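Local coordinates for CDP-glucose-4,6-dehydratase (Yersinia pseudotuberculosis, PDB 1RKX), which converts CDP-D-glucose to CDP-4-keto-6-deoxy-D-glucose with loss of water, probably by the NAD-dependent route of the short-chain dehydrogenase/reductase family, at residues Ser26-Leu29 with Gln30-Ala34; Ser346-Glu349 with Ile350-Met354. One frame throughout, in Å; residues are numbered along the deposited sequence.

Contact 1: residues Ser26-Leu29 with Gln30-Ala34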
loop_
_atom_site.group_PDB
_atom_site.type_symbol
_atom_site.label_atom_id
_atom_site.label_comp_id
_atom_site.label_asym_id
_atom_site.label_seq_id
_atom_site.Cartn_x
_atom_site.Cartn_y
_atom_site.Cartn_z
ATOM N N SER C 26 27.296 -24.839 9.794
ATOM C CA SER C 26 28.736 -25.079 9.833
ATOM C C SER C 26 29.053 -26.528 9.477
ATOM O O SER C 26 29.973 -26.793 8.702
ATOM C CB SER C 26 29.294 -24.734 11.213
ATOM O OG SER C 26 29.182 -23.338 11.449
ATOM N N LEU C 27 28.289 -27.462 10.040
ATOM C CA LEU C 27 28.486 -28.881 9.749
ATOM C C LEU C 27 28.253 -29.144 8.265
ATOM O O LEU C 27 28.999 -29.895 7.630
ATOM C CB LEU C 27 27.522 -29.742 10.562
ATOM C CG LEU C 27 27.808 -29.929 12.050
ATOM C CD1 LEU C 27 26.637 -30.656 12.713
ATOM C CD2 LEU C 27 29.109 -30.715 12.218
ATOM N N TRP C 28 27.214 -28.518 7.715
ATOM C CA TRP C 28 26.874 -28.686 6.304
ATOM C C TRP C 28 28.021 -28.193 5.426
ATOM O O TRP C 28 28.451 -28.884 4.501
ATOM C CB TRP C 28 25.596 -27.907 5.969
ATOM C CG TRP C 28 24.907 -28.365 4.701
ATOM C CD1 TRP C 28 25.477 -29.006 3.633
ATOM C CD2 TRP C 28 23.522 -28.190 4.369
ATOM N NE1 TRP C 28 24.532 -29.241 2.660
ATOM C CE2 TRP C 28 23.323 -28.752 3.085
ATOM C CE3 TRP C 28 22.430 -27.614 5.031
ATOM C CZ2 TRP C 28 22.073 -28.752 2.450
ATOM C CZ3 TRP C 28 21.181 -27.613 4.396
ATOM C CH2 TRP C 28 21.019 -28.182 3.118
ATOM N N LEU C 29 28.513 -26.994 5.725
ATOM C CA LEU C 29 29.618 -26.400 4.979
ATOM C C LEU C 29 30.855 -27.297 5.069
ATOM O O LEU C 29 31.541 -27.519 4.070
ATOM C CB LEU C 29 29.941 -25.007 5.536
ATOM C CG LEU C 29 28.893 -23.921 5.262
ATOM C CD1 LEU C 29 29.171 -22.681 6.113
ATOM C CD2 LEU C 29 28.915 -23.572 3.777
ATOM N N GLN C 30 31.136 -27.805 6.267
ATOM C CA GLN C 30 32.287 -28.687 6.459
ATOM C C GLN C 30 32.183 -29.930 5.574
ATOM O O GLN C 30 33.147 -30.299 4.900
ATOM C CB GLN C 30 32.405 -29.110 7.923
ATOM C CG GLN C 30 32.715 -27.963 8.877
ATOM C CD GLN C 30 32.682 -28.381 10.334
ATOM O OE1 GLN C 30 32.497 -27.546 11.227
ATOM N NE2 GLN C 30 32.868 -29.672 10.587
ATOM N N THR C 31 31.014 -30.570 5.566
ATOM C CA THR C 31 30.834 -31.773 4.758
ATOM C C THR C 31 31.024 -31.514 3.269
ATOM O O THR C 31 31.378 -32.427 2.526
ATOM C CB THR C 31 29.442 -32.410 4.965
ATOM O OG1 THR C 31 28.433 -31.568 4.405
ATOM C CG2 THR C 31 29.167 -32.606 6.437
ATOM N N MET C 32 30.800 -30.279 2.830
ATOM C CA MET C 32 30.960 -29.953 1.418
ATOM C C MET C 32 32.372 -29.481 1.077
ATOM O O MET C 32 32.628 -29.022 -0.033
ATOM C CB MET C 32 29.923 -28.910 0.989
ATOM C CG MET C 32 28.490 -29.425 1.079
ATOM S SD MET C 32 27.281 -28.381 0.246
ATOM C CE MET C 32 27.301 -26.924 1.324
ATOM N N GLY C 33 33.282 -29.599 2.040
ATOM C CA GLY C 33 34.669 -29.222 1.812
ATOM C C GLY C 33 35.056 -27.763 1.947
ATOM O O GLY C 33 36.140 -27.369 1.516
ATOM N N ALA C 34 34.192 -26.946 2.538
ATOM C CA ALA C 34 34.519 -25.536 2.691
ATOM C C ALA C 34 35.495 -25.332 3.844
ATOM O O ALA C 34 35.597 -26.168 4.741
ATOM C CB ALA C 34 33.245 -24.722 2.934
#
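Ser26 O receives the amide of Gln30 at 2.9 Å, an ordinary turn of the helix that follows the first strand of the Rossmann fold. The serine hydroxyl turns back to Gly22 O, so a small polar residue can sit buried beside Val14 with its hydrogen bond met inside its own helix. Leu27 O takes Thr31 N in the same way, while the leucine side chain leaves for Ala53 and Ser346. Trp28 does two jobs. Its carbonyl O is gripped by Thr31 OG1 at 2.7 Å and by Met32 N at 3.2 Å, both from the same face of the carbonyl plane; chi1 of 69° on Thr31 swings the hydroxyl back over the preceding turn. Its indole meets Met32 in an oblique Met-aromatic contact: Met32 CE lies 3.6 Å from Trp28 CD1, and Met32 SD is 4.5 Å from the centre of the five-membered ring of Trp28, the methionine bent at chi3 (-69°) to bring the methyl in. Leu29 O accepts Ala34 N at 3.1 Å, the long bond of a Schellman motif whose inner bond runs from Gly33 N to Gln30 O. Gly33 suits the positive phi (83°), where a CB would jam against the preceding carbonyl. Thus the carbonyls of Trp28, Leu29 and Gln30 are satisfied by a threonine hydroxyl and the reversing chain, and apolar Leu29 and Ala34 turn onto Val12 of the sheet.

Contact 2: residues Ser346-Glu349 with Ile350-Met354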
loop_
_atom_site.group_PDB
_atom_site.type_symbol
_atom_site.label_atom_id
_atom_site.label_comp_id
_atom_site.label_asym_id
_atom_site.label_seq_id
_atom_site.Cartn_x
_atom_site.Cartn_y
_atom_site.Cartn_z
ATOM N N SER C 346 24.570 -36.467 12.492
ATOM C CA SER C 346 24.142 -35.192 11.914
ATOM C C SER C 346 24.613 -35.049 10.477
ATOM O O SER C 346 23.912 -34.479 9.643
ATOM C CB SER C 346 24.656 -34.021 12.759
ATOM O OG SER C 346 24.074 -34.057 14.051
ATOM N N ILE C 347 25.798 -35.572 10.184
ATOM C CA ILE C 347 26.327 -35.502 8.827
ATOM C C ILE C 347 25.431 -36.323 7.908
ATOM O O ILE C 347 25.117 -35.913 6.790
ATOM C CB ILE C 347 27.760 -36.073 8.747
ATOM C CG1 ILE C 347 28.693 -35.271 9.658
ATOM C CG2 ILE C 347 28.252 -36.045 7.302
ATOM C CD1 ILE C 347 28.718 -33.790 9.362
ATOM N N THR C 348 25.029 -37.496 8.386
ATOM C CA THR C 348 24.156 -38.367 7.608
ATOM C C THR C 348 22.801 -37.699 7.394
ATOM O O THR C 348 22.190 -37.856 6.338
ATOM C CB THR C 348 23.958 -39.726 8.310
ATOM O OG1 THR C 348 25.206 -40.431 8.334
ATOM C CG2 THR C 348 22.917 -40.567 7.578
ATOM N N GLU C 349 22.329 -36.957 8.395
ATOM C CA GLU C 349 21.050 -36.274 8.266
ATOM C C GLU C 349 21.142 -35.261 7.137
ATOM O O GLU C 349 20.223 -35.125 6.331
ATOM C CB GLU C 349 20.670 -35.574 9.570
ATOM C CG GLU C 349 19.291 -34.953 9.527
ATOM C CD GLU C 349 18.442 -35.353 10.712
ATOM O OE1 GLU C 349 18.406 -36.557 11.040
ATOM O OE2 GLU C 349 17.798 -34.466 11.309
ATOM N N ILE C 350 22.261 -34.548 7.077
ATOM C CA ILE C 350 22.466 -33.568 6.025
ATOM C C ILE C 350 22.482 -34.279 4.678
ATOM O O ILE C 350 21.905 -33.792 3.705
ATOM C CB ILE C 350 23.792 -32.808 6.230
ATOM C CG1 ILE C 350 23.651 -31.857 7.425
ATOM C CG2 ILE C 350 24.165 -32.047 4.962
ATOM C CD1 ILE C 350 24.962 -31.271 7.922
ATOM N N ASN C 351 23.134 -35.437 4.623
ATOM C CA ASN C 351 23.195 -36.202 3.379
ATOM C C ASN C 351 21.801 -36.670 2.967
ATOM O O ASN C 351 21.445 -36.616 1.791
ATOM C CB ASN C 351 24.124 -37.412 3.525
ATOM C CG ASN C 351 25.583 -37.015 3.639
ATOM O OD1 ASN C 351 26.057 -36.127 2.927
ATOM N ND2 ASN C 351 26.310 -37.686 4.525
ATOM N N ASN C 352 21.020 -37.133 3.938
ATOM C CA ASN C 352 19.663 -37.589 3.661
ATOM C C ASN C 352 18.856 -36.448 3.055
ATOM O O ASN C 352 18.072 -36.653 2.129
ATOM C CB ASN C 352 18.990 -38.069 4.948
ATOM C CG ASN C 352 19.497 -39.424 5.401
ATOM O OD1 ASN C 352 19.293 -39.825 6.547
ATOM N ND2 ASN C 352 20.151 -40.142 4.496
ATOM N N TYR C 353 19.054 -35.243 3.582
ATOM C CA TYR C 353 18.339 -34.075 3.081
ATOM C C TYR C 353 18.751 -33.777 1.646
ATOM O O TYR C 353 17.903 -33.622 0.767
ATOM C CB TYR C 353 18.640 -32.846 3.942
ATOM C CG TYR C 353 17.837 -31.635 3.538
ATOM C CD1 TYR C 353 16.544 -31.443 4.021
ATOM C CD2 TYR C 353 18.351 -30.699 2.637
ATOM C CE1 TYR C 353 15.780 -30.352 3.615
ATOM C CE2 TYR C 353 17.597 -29.607 2.228
ATOM C CZ TYR C 353 16.310 -29.442 2.721
ATOM O OH TYR C 353 15.553 -28.369 2.317
ATOM N N MET C 354 20.054 -33.679 1.409
ATOM C CA MET C 354 20.537 -33.381 0.069
ATOM C C MET C 354 20.132 -34.419 -0.961
ATOM O O MET C 354 19.888 -34.078 -2.115
ATOM C CB MET C 354 22.056 -33.225 0.060
ATOM C CG MET C 354 22.542 -31.948 0.721
ATOM S SD MET C 354 24.089 -31.364 0.006
ATOM C CE MET C 354 25.275 -32.387 0.893
HETATM O O HOH W 1 19.248 -38.911 9.399
#
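Ile347 and Asn351 lie side by side on one flank of the C-terminal alpha-helix 342-355, pointing the same way, with Ile347 CG2 3.8 Å from Asn351 ND2. That amide nitrogen also sits near Ile347 O, but the angle is too poor for a hydrogen bond; the carbonyl is used instead by Asn351 N, at 3.0 Å. The isoleucine's other branch packs on Thr31 of helix 20-31, which suits a beta-branched apolar residue at a partly open border between helices.

One residue on, Thr348 and Asn352 meet at an angle rather than in file. The methyl CG2 of Thr348, placed anti to its own backbone N (chi1 -66° for OG1), comes within 3.8 Å of Asn352 OD1, whereas the hydroxyl turns back to a weak bond with Glu344 O. Polar side chains are at home on this more open flank.

Glu349 departs from its neighbours: with CG anti to the backbone N (chi1 -175°) its chain first heads outward from the helix, and a bend at chi2 then turns the carboxylate back toward the N-terminal end and farther out. There OE2 is bonded to His234 NE2, so the buried acid has a partner that may well stabilise its negative charge. Ile350, by contrast, offers a purely apolar side chain to Trp28 of the same helix 20-31, and Tyr353 extends in the direction of helix 236-251, where its hydroxyl is bonded to Glu237 and Ser240. Ile347 and Ile350 thus both face helix 20-31, whereas Thr348 and Asn352 lie on a more open side. The remaining oxygen of the acid is tied to the amide by one water, which donates to Glu349 OE1 and to Asn352 OD1, each at 3.0 Å.

In the fold
From the N terminus, strand 11-15 leads into helix 20-31, and contact 1 ends that helix and turns the chain toward strand 35-40, completing the crossover of the first beta-alpha-beta unit. The chain then builds the remainder of the sheet and most of the other helices before helix 342-355, where contact 2 lies. The two contacts are therefore in series, neither nested nor crossed, and each is local, closing no long loop. In space they touch, their centres about 11 Å apart: Thr31 CG2 meets Ile347 CD1, and the Trp28 indole packs against Tyr353 and Met354. The chain's C-terminal helix is thereby laid against the first helix of the NAD-binding Rossmann fold.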